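Local coordinates for protein Phthiocerol/phenolphthiocerol synthesis polyketide synthase type I PpsC (Mycobacterium tuberculosis, PDB 5NJI) that probably dehydrates carrier-bound beta-hydroxyacyl intermediates to trans-2-enoyl chains, through the dehydratase domain of a polyketide synthase that helps build mycobacterial phthiocerol lipids, at residues Val195-Thr200 / Leu236-Thr241; Val227-Ala232 / Leu308-Val313; Gln102-His105 / Gly109-Leu112. The protein carries 1 engineered substitution. One frame throughout, in Å; residues are numbered along the deposited sequence.

How the contacts relate
All three contacts reach the long acyl-CoA ligand, each at a different point, and each joins a loop or helix to a strand of the double hot-dog fold. Contact 2 lies deepest, its centre about 6 Å from the centre of the chain, and is wholly apolar across its interface. Contact 1 is partly buried at the far end of the acyl chain. Its helix 240-246 follows helix 226-234 of contact 2, and the two contacts touch where L236 packs on V313. Contact 3 lies in the earlier part of the chain, about 31 Å from contact 1 (centre to centre); its leucine pair carries a water-bridged polar edge, while Q102 and M103 at the other end of the loop meet the pantetheine arm.

Contact 1: residues Val195-Thr200 / Leu236-Thr241; sequences VGLAVT and LGATRT. With 8Z2 (~{S}-[2-[3-[[(2~{R})-4-[[[(2~{R},3~{S},4~{R},5~{R})-5-(6-aminopurin-9-yl)-4-oxidanyl-3-phosphonooxy-oxolan-2-yl]methoxy-oxidanyl-phosphoryl]oxy-oxidanyl-phosphoryl]oxy-3,3-dimethyl-2-oxidanyl-butanoyl]amino]propanoylamino]ethyl] (~{E})-dodec-2-enethioate), chain B.
L197 of strand 194-200 reaches over the methyl group of A238, in the short 3-10 turn that precedes helix 240-246. Its CB stays well back from that methyl, but with CG turned anti to the backbone N (chi1 -169°) the branch point comes to 4.0 Å, L197 CG to A238 CB. The fork then straddles the methyl: L197 CD1 lies 3.8 Å from A238 CB, and L197 CD2 at almost the same distance. A small alanine suits this place, since it lets the turn come close beneath a leucine. Farther along the strand, V199 CG2 rests 3.7 Å from A238 O, the edge of the patch. The turn is held from within by T239, whose OG1 gives a bond of 2.8 Å to L236 O, the donor tilted 17° from the carbonyl plane. T239 N donates to the same oxygen, and T239 OG1 also takes the N-H of A242, so this threonine is the N-cap of the helix. On the ligand side G237 N comes to 3.7 Å from CA9 of the acyl chain. Dispersion thus joins strand to turn, while hydrogen bonds inside the turn fix the backbone bordering the distal acyl tail.

Contact 2: residues Val227-Ala232 / Leu308-Val313; sequences VMMDIA and LVVDEV. With 8Z2 (~{S}-[2-[3-[[(2~{R})-4-[[[(2~{R},3~{S},4~{R},5~{R})-5-(6-aminopurin-9-yl)-4-oxidanyl-3-phosphonooxy-oxolan-2-yl]methoxy-oxidanyl-phosphoryl]oxy-oxidanyl-phosphoryl]oxy-3,3-dimethyl-2-oxidanyl-butanoyl]amino]propanoylamino]ethyl] (~{E})-dodec-2-enethioate), chain B.
The central helix of a hot-dog fold, here 226-234, packs on the strand 306-317 through M229 and A232, which meet L308 and V310. The axes of 227-232 and 308-310 come within 10.4 Å, at a crossing angle of -55°, the usual spacing of a helix packed on a sheet, filled here by a long and a short side chain. M229 is the long one: anti at chi1 (178°) and extended beyond CG, it runs out over the strand and crosses the L308 side chain at about a right angle. M229 CG lies 4.0 Å from L308 CD2, and the terminal CE of M229 reaches V310 CG2 at 4.4 Å. A232, with only a methyl, lets L308 CD2 approach to 4.5 Å from its CB one turn later. The unbranched, pliable methionine can bridge two alternate residues, L308 and V310, that point toward the helix; F267 of strand 262-272 also touches M229. Elsewhere on the helix, D230 OD1 sits 3.6 Å from both CA3 and CA5 of the acyl chain, and its OD2 is bonded to Q234, a spacing consistent with the DxxxQ motif of such dehydratases. With every touching residue buried and apolar, the helix that places D230 beside the bound acyl chain rests on this strand by apolar packing.

Contact 3: residues Gln102-His105 / Gly109-Leu112; sequences QMLH and GTVL. With 8Z2 (~{S}-[2-[3-[[(2~{R})-4-[[[(2~{R},3~{S},4~{R},5~{R})-5-(6-aminopurin-9-yl)-4-oxidanyl-3-phosphonooxy-oxolan-2-yl]methoxy-oxidanyl-phosphoryl]oxy-oxidanyl-phosphoryl]oxy-3,3-dimethyl-2-oxidanyl-butanoyl]amino]propanoylamino]ethyl] (~{E})-dodec-2-enethioate), chain B.
L104 and L112 meet through their methyl ends, L104 CD2 lying 3.7 Å from L112 CD1, where the loop after strand 93-100 folds back against the start of strand 110-118. The two side chains cross obliquely. L104 has CG anti to the backbone N (chi1 175°), which carries both methyls across to the strand, and its other branch, CD1, stands 4.4 Å from T110 CG2. T110 thus offers a methyl to the apolar side and a hydroxyl to the polar one, the double character that suits threonine to the rim of a greasy patch. H105 O and T110 OG1 are 4.0 Å apart, too far for a direct bond, and a water closes the gap: it donates to H105 O at 2.8 Å and to T110 OG1 at 2.7 Å. The threonine hydroxyl is also bonded to T107 O in the intervening loop, so OG1 has partners in the water and the turn alike.

Farther out, the loop is positioned by L104 pairing through its backbone with L68, by H105 ND1 bonded to V66 O, and by Q102 O bonded to H139 ND1. The same loop borders the ligand: M103 CG lies 3.3 Å from OP1, a carbonyl oxygen of the pantetheine arm, and Q102 N is 3.7 Å from CP5. G109, at a phi of 80°, makes the turn into the strand without a side chain to hinder it. Strand 110-118 runs between strands 44-50 and 122-130, where T110 and L112 pair with L50 and S48. Helix 70-84 covers the leucines with Y73 on L104 and I76 on L112, while T129 of strand 122-130 touches L104, T110 and L112.

Contact 1: residues Val195-Thr200 / Leu236-Thr241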
# COMPACT_ATOMS: atom_id res chain seq x y z
N VAL A 195 -3.79 17.04 0.68
CA VAL A 195 -3.86 18.45 1.05
C VAL A 195 -4.60 19.28 0.03
O VAL A 195 -4.89 20.45 0.30
CB VAL A 195 -2.46 19.04 1.33
CG1 VAL A 195 -1.88 18.36 2.53
CG2 VAL A 195 -1.54 18.91 0.13
N GLY A 196 -4.93 18.72 -1.12
CA GLY A 196 -5.84 19.35 -2.05
C GLY A 196 -6.56 18.27 -2.82
O GLY A 196 -6.01 17.18 -3.03
N LEU A 197 -7.78 18.56 -3.23
CA LEU A 197 -8.63 17.50 -3.75
C LEU A 197 -9.62 18.10 -4.74
O LEU A 197 -10.10 19.21 -4.53
CB LEU A 197 -9.33 16.80 -2.58
CG LEU A 197 -10.08 15.50 -2.80
CD1 LEU A 197 -9.17 14.44 -3.42
CD2 LEU A 197 -10.61 15.02 -1.47
N ALA A 198 -9.89 17.35 -5.81
CA ALA A 198 -10.88 17.71 -6.81
C ALA A 198 -11.39 16.42 -7.45
O ALA A 198 -10.76 15.37 -7.34
CB ALA A 198 -10.30 18.65 -7.87
N VAL A 199 -12.55 16.50 -8.09
CA VAL A 199 -13.12 15.37 -8.82
C VAL A 199 -13.62 15.88 -10.15
O VAL A 199 -14.24 16.95 -10.23
CB VAL A 199 -14.24 14.67 -8.03
CG1 VAL A 199 -15.41 15.61 -7.77
CG2 VAL A 199 -14.70 13.41 -8.75
N THR A 200 -13.34 15.13 -11.21
CA THR A 200 -13.74 15.54 -12.55
C THR A 200 -15.20 15.20 -12.81
O THR A 200 -15.86 14.51 -12.03
CB THR A 200 -12.86 14.88 -13.62
OG1 THR A 200 -13.19 13.49 -13.73
CG2 THR A 200 -11.38 15.04 -13.31
N LEU A 236 -9.11 7.37 -3.93
CA LEU A 236 -10.26 6.63 -4.43
C LEU A 236 -11.52 6.96 -3.64
O LEU A 236 -12.62 6.82 -4.17
CB LEU A 236 -9.98 5.14 -4.38
CG LEU A 236 -8.84 4.70 -5.29
CD1 LEU A 236 -8.51 3.24 -5.02
CD2 LEU A 236 -9.15 4.91 -6.78
N GLY A 237 -11.36 7.44 -2.41
CA GLY A 237 -12.47 7.85 -1.57
C GLY A 237 -13.19 9.09 -2.05
O GLY A 237 -14.27 9.38 -1.54
N ALA A 238 -12.61 9.81 -3.00
CA ALA A 238 -13.23 11.03 -3.51
C ALA A 238 -13.84 10.84 -4.89
O ALA A 238 -14.39 11.79 -5.44
CB ALA A 238 -12.22 12.17 -3.56
N THR A 239 -13.78 9.63 -5.45
CA THR A 239 -14.39 9.39 -6.75
C THR A 239 -15.92 9.43 -6.64
O THR A 239 -16.50 9.30 -5.57
CB THR A 239 -13.98 8.03 -7.31
OG1 THR A 239 -14.34 7.01 -6.37
CG2 THR A 239 -12.47 8.01 -7.60
N ARG A 240 -16.57 9.60 -7.79
CA ARG A 240 -18.03 9.58 -7.81
C ARG A 240 -18.57 8.26 -7.26
O ARG A 240 -19.53 8.26 -6.49
CB ARG A 240 -18.55 9.81 -9.23
CG ARG A 240 -20.08 9.92 -9.28
CD ARG A 240 -20.56 10.78 -10.44
NE ARG A 240 -19.93 10.41 -11.71
CZ ARG A 240 -20.35 10.81 -12.90
NH1 ARG A 240 -21.40 11.61 -13.01
NH2 ARG A 240 -19.71 10.42 -13.99
N THR A 241 -17.96 7.14 -7.65
CA THR A 241 -18.42 5.85 -7.13
C THR A 241 -18.35 5.83 -5.61
O THR A 241 -19.27 5.35 -4.94
CB THR A 241 -17.57 4.73 -7.73
OG1 THR A 241 -17.73 4.72 -9.14
CG2 THR A 241 -17.98 3.37 -7.19
C2 8Z2 B . -6.15 -18.05 -1.68
C4 8Z2 B . -7.99 -17.77 -0.26
C5 8Z2 B . -7.70 -18.91 0.33
C6 8Z2 B . -6.68 -19.63 -0.06
C8 8Z2 B . -9.43 -18.16 1.29
C10 8Z2 B . -12.78 4.09 -0.26
C11 8Z2 B . -13.72 4.01 -1.39
C12 8Z2 B . -15.10 3.77 -0.90
N9 8Z2 B . -9.03 -17.28 0.38
N7 8Z2 B . -8.57 -19.12 1.28
N3 8Z2 B . -7.22 -17.31 -1.27
N1 8Z2 B . -5.89 -19.24 -1.06
N6 8Z2 B . -6.52 -20.74 0.61
C1' 8Z2 B . -9.31 -15.90 -0.40
C2' 8Z2 B . -10.07 -16.44 -1.55
O2' 8Z2 B . -9.39 -15.74 -2.58
C3' 8Z2 B . -11.59 -16.04 -1.18
O3' 8Z2 B . -12.50 -16.90 -1.93
C4' 8Z2 B . -11.25 -14.40 -1.21
O4' 8Z2 B . -10.05 -14.48 -0.31
C5' 8Z2 B . -12.12 -13.27 -0.67
O5' 8Z2 B . -12.39 -13.30 0.68
P1 8Z2 B . -13.03 -14.40 1.44
O11 8Z2 B . -11.83 -15.14 1.78
O12 8Z2 B . -13.84 -15.38 0.68
O6 8Z2 B . -13.88 -13.87 2.82
P2 8Z2 B . -13.25 -14.10 4.29
O21 8Z2 B . -12.07 -15.16 4.31
O22 8Z2 B . -13.95 -14.42 5.47
O7 8Z2 B . -12.73 -12.56 4.41
CPA 8Z2 B . -13.05 -11.42 3.59
CPB 8Z2 B . -12.24 -10.27 4.22
CP8 8Z2 B . -10.77 -10.72 4.24
CP7 8Z2 B . -12.37 -8.99 3.46
CP9 8Z2 B . -12.74 -10.05 5.65
OP3 8Z2 B . -10.43 -10.93 2.92
CP6 8Z2 B . -9.78 -9.70 4.87
OP2 8Z2 B . -9.92 -9.41 6.00
NP2 8Z2 B . -8.71 -9.36 4.17
CP5 8Z2 B . -7.65 -8.48 4.61
CP4 8Z2 B . -7.94 -7.06 4.18
CP3 8Z2 B . -6.79 -6.16 4.68
OP1 8Z2 B . -6.13 -6.49 5.60
NP1 8Z2 B . -6.58 -5.03 4.06
CP2 8Z2 B . -5.51 -4.14 4.41
CP1 8Z2 B . -5.82 -3.36 5.64
S 8Z2 B . -7.19 -2.20 5.36
P3 8Z2 B . -12.34 -18.61 -1.55
O31 8Z2 B . -12.20 -18.57 0.13
O32 8Z2 B . -11.13 -19.26 -1.89
O33 8Z2 B . -13.42 -19.55 -1.87
CA1 8Z2 B . -6.51 -1.12 4.51
CA2 8Z2 B . -7.37 0.04 4.15
OA1 8Z2 B . -5.39 -1.07 4.11
CA3 8Z2 B . -6.78 1.08 3.28
CA4 8Z2 B . -7.66 2.20 2.89
CA5 8Z2 B . -7.06 3.07 1.82
CA6 8Z2 B . -8.05 4.16 1.42
CA7 8Z2 B . -9.16 3.61 0.50
CA8 8Z2 B . -10.38 4.50 0.46
CA9 8Z2 B . -11.37 4.19 -0.70

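Contact 2: residues Val227-Ala232 / Leu308-Val313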
# COMPACT_ATOMS: atom_id res chain seq x y z
N VAL A 227 3.21 4.51 3.67
CA VAL A 227 2.27 5.59 4.06
C VAL A 227 1.95 6.39 2.81
O VAL A 227 0.90 6.78 2.53
CB VAL A 227 2.83 6.57 5.15
CG1 VAL A 227 1.89 7.67 5.46
CG2 VAL A 227 3.28 5.77 6.36
N MET A 228 2.98 6.64 2.03
CA MET A 228 2.78 7.28 0.72
C MET A 228 1.75 6.58 -0.47
O MET A 228 0.87 7.07 -0.97
CB MET A 228 4.08 7.73 -0.04
CG MET A 228 3.86 8.74 -1.12
SD MET A 228 3.65 10.34 -0.29
CE MET A 228 3.94 11.55 -1.52
N MET A 229 1.98 5.27 -0.48
CA MET A 229 1.12 4.40 -1.25
C MET A 229 -0.32 4.50 -0.65
O MET A 229 -1.23 4.63 -1.35
CB MET A 229 1.53 2.92 -1.30
CG MET A 229 0.56 2.06 -2.07
SD MET A 229 1.34 0.47 -2.29
CE MET A 229 0.00 -0.42 -3.00
N ASP A 230 -0.47 4.40 0.67
CA ASP A 230 -1.81 4.51 1.23
C ASP A 230 -2.44 5.86 0.91
O ASP A 230 -3.62 5.92 0.58
CB ASP A 230 -1.79 4.29 2.75
CG ASP A 230 -3.19 4.14 3.31
OD1 ASP A 230 -3.77 3.05 3.16
OD2 ASP A 230 -3.73 5.13 3.88
N ILE A 231 -1.66 6.95 1.01
CA ILE A 231 -2.17 8.28 0.69
C ILE A 231 -2.65 8.32 -0.75
O ILE A 231 -3.73 8.84 -1.05
CB ILE A 231 -1.08 9.34 0.96
CG1 ILE A 231 -0.86 9.53 2.46
CG2 ILE A 231 -1.46 10.70 0.33
CD1 ILE A 231 0.50 10.17 2.80
N ALA A 232 -1.88 7.74 -1.66
CA ALA A 232 -2.34 7.66 -3.05
C ALA A 232 -3.67 6.92 -3.16
O ALA A 232 -4.56 7.36 -3.88
CB ALA A 232 -1.28 6.98 -3.91
N LEU A 308 4.45 5.73 -9.11
CA LEU A 308 3.70 4.55 -8.67
C LEU A 308 2.50 4.41 -9.58
O LEU A 308 1.74 5.38 -9.76
CB LEU A 308 3.24 4.69 -7.21
CG LEU A 308 2.36 3.57 -6.69
CD1 LEU A 308 3.17 2.33 -6.50
CD2 LEU A 308 1.70 4.00 -5.39
N VAL A 309 2.29 3.24 -10.15
CA VAL A 309 1.07 2.95 -10.89
C VAL A 309 0.51 1.67 -10.32
O VAL A 309 1.19 0.64 -10.33
CB VAL A 309 1.32 2.78 -12.40
CG1 VAL A 309 0.05 2.35 -13.12
CG2 VAL A 309 1.86 4.07 -12.99
N VAL A 310 -0.73 1.72 -9.81
CA VAL A 310 -1.45 0.53 -9.37
C VAL A 310 -2.53 0.23 -10.40
O VAL A 310 -3.51 0.98 -10.51
CB VAL A 310 -2.05 0.70 -7.98
CG1 VAL A 310 -2.74 -0.58 -7.54
CG2 VAL A 310 -1.00 1.10 -7.00
N ASP A 311 -2.37 -0.87 -11.15
CA ASP A 311 -3.31 -1.19 -12.23
C ASP A 311 -4.69 -1.57 -11.69
O ASP A 311 -5.71 -1.18 -12.27
CB ASP A 311 -2.76 -2.35 -13.09
CG ASP A 311 -1.51 -2.00 -13.90
OD1 ASP A 311 -1.19 -0.81 -14.13
OD2 ASP A 311 -0.84 -2.96 -14.34
N GLU A 312 -4.74 -2.39 -10.64
CA GLU A 312 -5.99 -2.78 -10.02
C GLU A 312 -5.86 -2.78 -8.51
O GLU A 312 -4.96 -3.44 -7.97
CB GLU A 312 -6.46 -4.18 -10.45
CG GLU A 312 -6.75 -4.31 -11.92
CD GLU A 312 -7.13 -5.73 -12.32
OE1 GLU A 312 -7.16 -6.61 -11.43
OE2 GLU A 312 -7.40 -5.97 -13.51
N VAL A 313 -6.78 -2.12 -7.84
CA VAL A 313 -6.96 -2.29 -6.41
C VAL A 313 -8.40 -2.74 -6.22
O VAL A 313 -9.34 -2.00 -6.53
CB VAL A 313 -6.63 -1.03 -5.60
CG1 VAL A 313 -7.32 0.16 -6.14
CG2 VAL A 313 -6.97 -1.23 -4.10
C2 8Z2 B . -6.15 -18.05 -1.68
C4 8Z2 B . -7.99 -17.77 -0.26
C5 8Z2 B . -7.70 -18.91 0.33
C6 8Z2 B . -6.68 -19.63 -0.06
C8 8Z2 B . -9.43 -18.16 1.29
C10 8Z2 B . -12.78 4.09 -0.26
C11 8Z2 B . -13.72 4.01 -1.39
C12 8Z2 B . -15.10 3.77 -0.90
N9 8Z2 B . -9.03 -17.28 0.38
N7 8Z2 B . -8.57 -19.12 1.28
N3 8Z2 B . -7.22 -17.31 -1.27
N1 8Z2 B . -5.89 -19.24 -1.06
N6 8Z2 B . -6.52 -20.74 0.61
C1' 8Z2 B . -9.31 -15.90 -0.40
C2' 8Z2 B . -10.07 -16.44 -1.55
O2' 8Z2 B . -9.39 -15.74 -2.58
C3' 8Z2 B . -11.59 -16.04 -1.18
O3' 8Z2 B . -12.50 -16.90 -1.93
C4' 8Z2 B . -11.25 -14.40 -1.21
O4' 8Z2 B . -10.05 -14.48 -0.31
C5' 8Z2 B . -12.12 -13.27 -0.67
O5' 8Z2 B . -12.39 -13.30 0.68
P1 8Z2 B . -13.03 -14.40 1.44
O11 8Z2 B . -11.83 -15.14 1.78
O12 8Z2 B . -13.84 -15.38 0.68
O6 8Z2 B . -13.88 -13.87 2.82
P2 8Z2 B . -13.25 -14.10 4.29
O21 8Z2 B . -12.07 -15.16 4.31
O22 8Z2 B . -13.95 -14.42 5.47
O7 8Z2 B . -12.73 -12.56 4.41
CPA 8Z2 B . -13.05 -11.42 3.59
CPB 8Z2 B . -12.24 -10.27 4.22
CP8 8Z2 B . -10.77 -10.72 4.24
CP7 8Z2 B . -12.37 -8.99 3.46
CP9 8Z2 B . -12.74 -10.05 5.65
OP3 8Z2 B . -10.43 -10.93 2.92
CP6 8Z2 B . -9.78 -9.70 4.87
OP2 8Z2 B . -9.92 -9.41 6.00
NP2 8Z2 B . -8.71 -9.36 4.17
CP5 8Z2 B . -7.65 -8.48 4.61
CP4 8Z2 B . -7.94 -7.06 4.18
CP3 8Z2 B . -6.79 -6.16 4.68
OP1 8Z2 B . -6.13 -6.49 5.60
NP1 8Z2 B . -6.58 -5.03 4.06
CP2 8Z2 B . -5.51 -4.14 4.41
CP1 8Z2 B . -5.82 -3.36 5.64
S 8Z2 B . -7.19 -2.20 5.36
P3 8Z2 B . -12.34 -18.61 -1.55
O31 8Z2 B . -12.20 -18.57 0.13
O32 8Z2 B . -11.13 -19.26 -1.89
O33 8Z2 B . -13.42 -19.55 -1.87
CA1 8Z2 B . -6.51 -1.12 4.51
CA2 8Z2 B . -7.37 0.04 4.15
OA1 8Z2 B . -5.39 -1.07 4.11
CA3 8Z2 B . -6.78 1.08 3.28
CA4 8Z2 B . -7.66 2.20 2.89
CA5 8Z2 B . -7.06 3.07 1.82
CA6 8Z2 B . -8.05 4.16 1.42
CA7 8Z2 B . -9.16 3.61 0.50
CA8 8Z2 B . -10.38 4.50 0.46
CA9 8Z2 B . -11.37 4.19 -0.70

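Contact 3: residues Gln102-His105 / Gly109-Leu112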
# COMPACT_ATOMS: atom_id res chain seq x y z
N GLN A 102 -6.22 -11.80 5.53
CA GLN A 102 -6.70 -11.58 6.88
C GLN A 102 -6.10 -10.36 7.52
O GLN A 102 -4.96 -10.17 7.45
CB GLN A 102 -6.45 -12.84 7.76
CG GLN A 102 -6.99 -12.68 9.17
CD GLN A 102 -6.98 -13.97 10.01
OE1 GLN A 102 -7.03 -15.03 9.46
NE2 GLN A 102 -6.95 -13.87 11.32
N MET A 103 -6.92 -9.56 8.10
CA MET A 103 -6.44 -8.33 8.71
C MET A 103 -5.51 -8.67 9.86
O MET A 103 -5.72 -9.64 10.59
CB MET A 103 -7.60 -7.49 9.23
CG MET A 103 -8.07 -6.42 8.31
SD MET A 103 -9.22 -5.32 9.15
CE MET A 103 -10.13 -4.76 7.72
N LEU A 104 -4.48 -7.85 10.03
CA LEU A 104 -3.52 -8.02 11.11
C LEU A 104 -3.70 -6.91 12.15
O LEU A 104 -3.47 -5.73 11.86
CB LEU A 104 -2.08 -8.01 10.59
CG LEU A 104 -0.98 -8.07 11.66
CD1 LEU A 104 -1.24 -9.16 12.69
CD2 LEU A 104 0.35 -8.28 10.98
N HIS A 105 -4.08 -7.31 13.36
CA HIS A 105 -4.19 -6.42 14.51
C HIS A 105 -2.81 -6.32 15.14
O HIS A 105 -2.25 -7.33 15.60
CB HIS A 105 -5.25 -6.97 15.47
CG HIS A 105 -5.40 -6.26 16.78
ND1 HIS A 105 -5.24 -4.90 16.95
CD2 HIS A 105 -5.76 -6.75 17.99
CE1 HIS A 105 -5.47 -4.59 18.21
NE2 HIS A 105 -5.79 -5.70 18.86
N GLY A 109 4.28 -7.35 20.97
CA GLY A 109 4.80 -8.69 20.81
C GLY A 109 4.41 -9.39 19.54
O GLY A 109 4.66 -10.59 19.42
N THR A 110 3.81 -8.69 18.59
CA THR A 110 3.52 -9.31 17.29
C THR A 110 4.80 -9.65 16.56
O THR A 110 5.75 -8.86 16.52
CB THR A 110 2.66 -8.36 16.45
OG1 THR A 110 1.35 -8.26 17.04
CG2 THR A 110 2.46 -8.90 15.03
N VAL A 111 4.86 -10.85 15.98
CA VAL A 111 6.01 -11.29 15.20
C VAL A 111 5.53 -11.62 13.80
O VAL A 111 4.71 -12.54 13.62
CB VAL A 111 6.75 -12.47 15.84
CG1 VAL A 111 7.90 -12.92 14.94
CG2 VAL A 111 7.27 -12.03 17.20
N LEU A 112 6.03 -10.87 12.83
CA LEU A 112 5.65 -11.04 11.44
C LEU A 112 6.67 -11.95 10.79
O LEU A 112 7.87 -11.70 10.90
CB LEU A 112 5.60 -9.69 10.73
CG LEU A 112 4.86 -9.65 9.41
CD1 LEU A 112 3.40 -9.87 9.65
CD2 LEU A 112 5.05 -8.32 8.73
C2 8Z2 B . -6.15 -18.05 -1.68
C4 8Z2 B . -7.99 -17.77 -0.26
C5 8Z2 B . -7.70 -18.91 0.33
C6 8Z2 B . -6.68 -19.63 -0.06
C8 8Z2 B . -9.43 -18.16 1.29
C10 8Z2 B . -12.78 4.09 -0.26
C11 8Z2 B . -13.72 4.01 -1.39
C12 8Z2 B . -15.10 3.77 -0.90
N9 8Z2 B . -9.03 -17.28 0.38
N7 8Z2 B . -8.57 -19.12 1.28
N3 8Z2 B . -7.22 -17.31 -1.27
N1 8Z2 B . -5.89 -19.24 -1.06
N6 8Z2 B . -6.52 -20.74 0.61
C1' 8Z2 B . -9.31 -15.90 -0.40
C2' 8Z2 B . -10.07 -16.44 -1.55
O2' 8Z2 B . -9.39 -15.74 -2.58
C3' 8Z2 B . -11.59 -16.04 -1.18
O3' 8Z2 B . -12.50 -16.90 -1.93
C4' 8Z2 B . -11.25 -14.40 -1.21
O4' 8Z2 B . -10.05 -14.48 -0.31
C5' 8Z2 B . -12.12 -13.27 -0.67
O5' 8Z2 B . -12.39 -13.30 0.68
P1 8Z2 B . -13.03 -14.40 1.44
O11 8Z2 B . -11.83 -15.14 1.78
O12 8Z2 B . -13.84 -15.38 0.68
O6 8Z2 B . -13.88 -13.87 2.82
P2 8Z2 B . -13.25 -14.10 4.29
O21 8Z2 B . -12.07 -15.16 4.31
O22 8Z2 B . -13.95 -14.42 5.47
O7 8Z2 B . -12.73 -12.56 4.41
CPA 8Z2 B . -13.05 -11.42 3.59
CPB 8Z2 B . -12.24 -10.27 4.22
CP8 8Z2 B . -10.77 -10.72 4.24
CP7 8Z2 B . -12.37 -8.99 3.46
CP9 8Z2 B . -12.74 -10.05 5.65
OP3 8Z2 B . -10.43 -10.93 2.92
CP6 8Z2 B . -9.78 -9.70 4.87
OP2 8Z2 B . -9.92 -9.41 6.00
NP2 8Z2 B . -8.71 -9.36 4.17
CP5 8Z2 B . -7.65 -8.48 4.61
CP4 8Z2 B . -7.94 -7.06 4.18
CP3 8Z2 B . -6.79 -6.16 4.68
OP1 8Z2 B . -6.13 -6.49 5.60
NP1 8Z2 B . -6.58 -5.03 4.06
CP2 8Z2 B . -5.51 -4.14 4.41
CP1 8Z2 B . -5.82 -3.36 5.64
S 8Z2 B . -7.19 -2.20 5.36
P3 8Z2 B . -12.34 -18.61 -1.55
O31 8Z2 B . -12.20 -18.57 0.13
O32 8Z2 B . -11.13 -19.26 -1.89
O33 8Z2 B . -13.42 -19.55 -1.87
CA1 8Z2 B . -6.51 -1.12 4.51
CA2 8Z2 B . -7.37 0.04 4.15
OA1 8Z2 B . -5.39 -1.07 4.11
CA3 8Z2 B . -6.78 1.08 3.28
CA4 8Z2 B . -7.66 2.20 2.89
CA5 8Z2 B . -7.06 3.07 1.82
CA6 8Z2 B . -8.05 4.16 1.42
CA7 8Z2 B . -9.16 3.61 0.50
CA8 8Z2 B . -10.38 4.50 0.46
CA9 8Z2 B . -11.37 4.19 -0.70
O HOH W 1 -0.93 -9.59 16.64